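Local coordinates for ABC sugar transporter, periplasmic sugar binding protein (Legionella pneumophila subsp. pneumophila, PDB 3ROT), which probably binds a carbohydrate in the periplasm as the solute-binding component of an ABC sugar transporter, at residues A[70-75]-A[141-146]. Numbering follows the deposited sequence.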
loop_
_atom_site.group_PDB
_atom_site.type_symbol
_atom_site.label_atom_id
_atom_site.label_comp_id
_atom_site.label_asym_id
_atom_site.label_seq_id
_atom_site.Cartn_x
_atom_site.Cartn_y
_atom_site.Cartn_z
ATOM N N PRO A 70 2.314 16.491 12.223
ATOM C CA PRO A 70 0.898 16.106 12.302
ATOM C C PRO A 70 0.253 16.156 13.684
ATOM O O PRO A 70 -0.859 15.668 13.856
ATOM C CB PRO A 70 0.900 14.696 11.737
ATOM C CG PRO A 70 2.166 14.148 12.291
ATOM C CD PRO A 70 3.160 15.291 12.080
ATOM N N SER A 71 0.948 16.732 14.661
ATOM C CA SER A 71 0.422 16.834 16.020
ATOM C C SER A 71 0.794 18.178 16.640
ATOM O O SER A 71 1.896 18.687 16.422
ATOM C CB SER A 71 0.976 15.704 16.889
ATOM O OG SER A 71 0.559 15.834 18.240
ATOM N N ASP A 72 -0.126 18.749 17.413
ATOM C CA ASP A 72 0.129 20.028 18.063
ATOM C C ASP A 72 0.927 19.867 19.357
ATOM O O ASP A 72 1.435 20.850 19.894
ATOM C CB ASP A 72 -1.187 20.755 18.378
ATOM C CG ASP A 72 -1.852 21.342 17.145
ATOM O OD1 ASP A 72 -1.199 22.127 16.421
ATOM O OD2 ASP A 72 -3.036 21.028 16.904
ATOM N N THR A 73 1.056 18.635 19.846
ATOM C CA THR A 73 1.773 18.388 21.100
ATOM C C THR A 73 2.980 17.435 21.053
ATOM O O THR A 73 3.998 17.674 21.706
ATOM C CB THR A 73 0.797 17.845 22.179
ATOM O OG1 THR A 73 0.064 16.730 21.647
ATOM C CG2 THR A 73 -0.175 18.925 22.608
ATOM N N ALA A 74 2.854 16.357 20.289
ATOM C CA ALA A 74 3.903 15.349 20.182
ATOM C C ALA A 74 5.311 15.837 19.849
ATOM O O ALA A 74 6.291 15.303 20.372
ATOM C CB ALA A 74 3.486 14.294 19.165
ATOM N N PHE A 75 5.419 16.849 18.997
ATOM C CA PHE A 75 6.726 17.340 18.564
ATOM C C PHE A 75 7.321 18.573 19.253
ATOM O O PHE A 75 8.493 18.899 19.037
ATOM C CB PHE A 75 6.662 17.576 17.056
ATOM C CG PHE A 75 6.189 16.372 16.294
ATOM C CD1 PHE A 75 7.082 15.363 15.943
ATOM C CD2 PHE A 75 4.839 16.205 16.003
ATOM C CE1 PHE A 75 6.635 14.203 15.320
ATOM C CE2 PHE A 75 4.382 15.053 15.382
ATOM C CZ PHE A 75 5.283 14.044 15.039
ATOM N N GLY A 141 -6.642 12.328 14.361
ATOM C CA GLY A 141 -5.459 12.720 15.106
ATOM C C GLY A 141 -4.530 13.523 14.213
ATOM O O GLY A 141 -3.789 14.377 14.693
ATOM N N HIS A 142 -4.569 13.247 12.910
ATOM C CA HIS A 142 -3.746 13.973 11.941
ATOM C C HIS A 142 -4.356 15.370 11.797
ATOM O O HIS A 142 -5.423 15.530 11.204
ATOM C CB HIS A 142 -3.766 13.247 10.595
ATOM C CG HIS A 142 -2.862 13.850 9.564
ATOM N ND1 HIS A 142 -2.888 15.189 9.240
ATOM C CD2 HIS A 142 -1.955 13.283 8.736
ATOM C CE1 HIS A 142 -2.041 15.419 8.253
ATOM N NE2 HIS A 142 -1.463 14.279 7.927
ATOM N N ILE A 143 -3.670 16.382 12.326
ATOM C CA ILE A 143 -4.189 17.750 12.295
ATOM C C ILE A 143 -4.384 18.346 10.904
ATOM O O ILE A 143 -5.203 19.254 10.715
ATOM C CB ILE A 143 -3.302 18.693 13.143
ATOM C CG1 ILE A 143 -1.892 18.786 12.547
ATOM C CG2 ILE A 143 -3.242 18.176 14.575
ATOM C CD1 ILE A 143 -0.939 19.654 13.371
ATOM N N GLY A 144 -3.644 17.829 9.932
ATOM C CA GLY A 144 -3.790 18.321 8.572
ATOM C C GLY A 144 -5.107 17.824 8.004
ATOM O O GLY A 144 -5.871 18.586 7.406
ATOM N N LEU A 145 -5.388 16.539 8.198
ATOM C CA LEU A 145 -6.626 15.982 7.692
ATOM C C LEU A 145 -7.849 16.570 8.404
ATOM O O LEU A 145 -8.916 16.662 7.811
ATOM C CB LEU A 145 -6.604 14.452 7.808
ATOM C CG LEU A 145 -5.406 13.773 7.130
ATOM C CD1 LEU A 145 -5.623 12.266 7.107
ATOM C CD2 LEU A 145 -5.234 14.307 5.709
ATOM N N GLU A 146 -7.701 16.978 9.666
ATOM C CA GLU A 146 -8.832 17.578 10.385
ATOM C C GLU A 146 -9.203 18.889 9.686
ATOM O O GLU A 146 -10.382 19.206 9.519
ATOM C CB GLU A 146 -8.479 17.863 11.854
ATOM C CG GLU A 146 -7.907 16.670 12.596
ATOM C CD GLU A 146 -7.695 16.924 14.083
ATOM O OE1 GLU A 146 -7.264 18.041 14.458
ATOM O OE2 GLU A 146 -7.942 15.989 14.879
#
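Pro70 and Ile143 meet across the cleft of a two-lobed periplasmic binding protein: residues 70-75 follow strand 64-67 of the six-stranded parallel sheet, while 141-146 opens helix 143-158, which packs with the five-stranded sheet of the other lobe. One backbone hydrogen bond ties the lobes here, from Ile143 N to Pro70 O at 3.3 Å. It is nearly linear at hydrogen, but the donor stands 41° out of the carbonyl plane. The N-H it uses belongs to the first turn of the helix, where no earlier helical carbonyl serves it, so the loop of the opposite lobe supplies the acceptor.

Packing is tight around that bond. Ile143 wraps the Pro70 carbonyl with both branches: CG1 and CG2 both lie 3.5 Å from Pro70 O. With CG1 lodged between its own backbone N and carbonyl carbon (chi1 64°) and the chain then extended, CD1 rests against the Pro70-Ser71 peptide bond, 3.7 Å from both Pro70 C and Ser71 N. Pro70 CB sits over one face of the buried His142 ring, 4.4 Å from His142 CD2; the ring's other neighbours include that of His11, nearly perpendicular to it. His142 NE2 is hydrogen-bonded to a glycerol, probably from the crystallisation liquor but consistent with a ligand pocket between the lobes.

The side toward the partly exposed Asp72 is looser and nearer solvent. Asp72 brushes Ile143 CG2 with OD2 at 3.7 Å, while its OD1 accepts a hydrogen bond from the backbone N of Lys97. Farther out, Ser71 OG folds the loop into an ST turn and ST motif by accepting from Thr73 N and Ala74 N. Across the cleft His142 is the N-cap, its ND1 taking a weak, bent bond (127°) from Gly144 N at 2.8 Å.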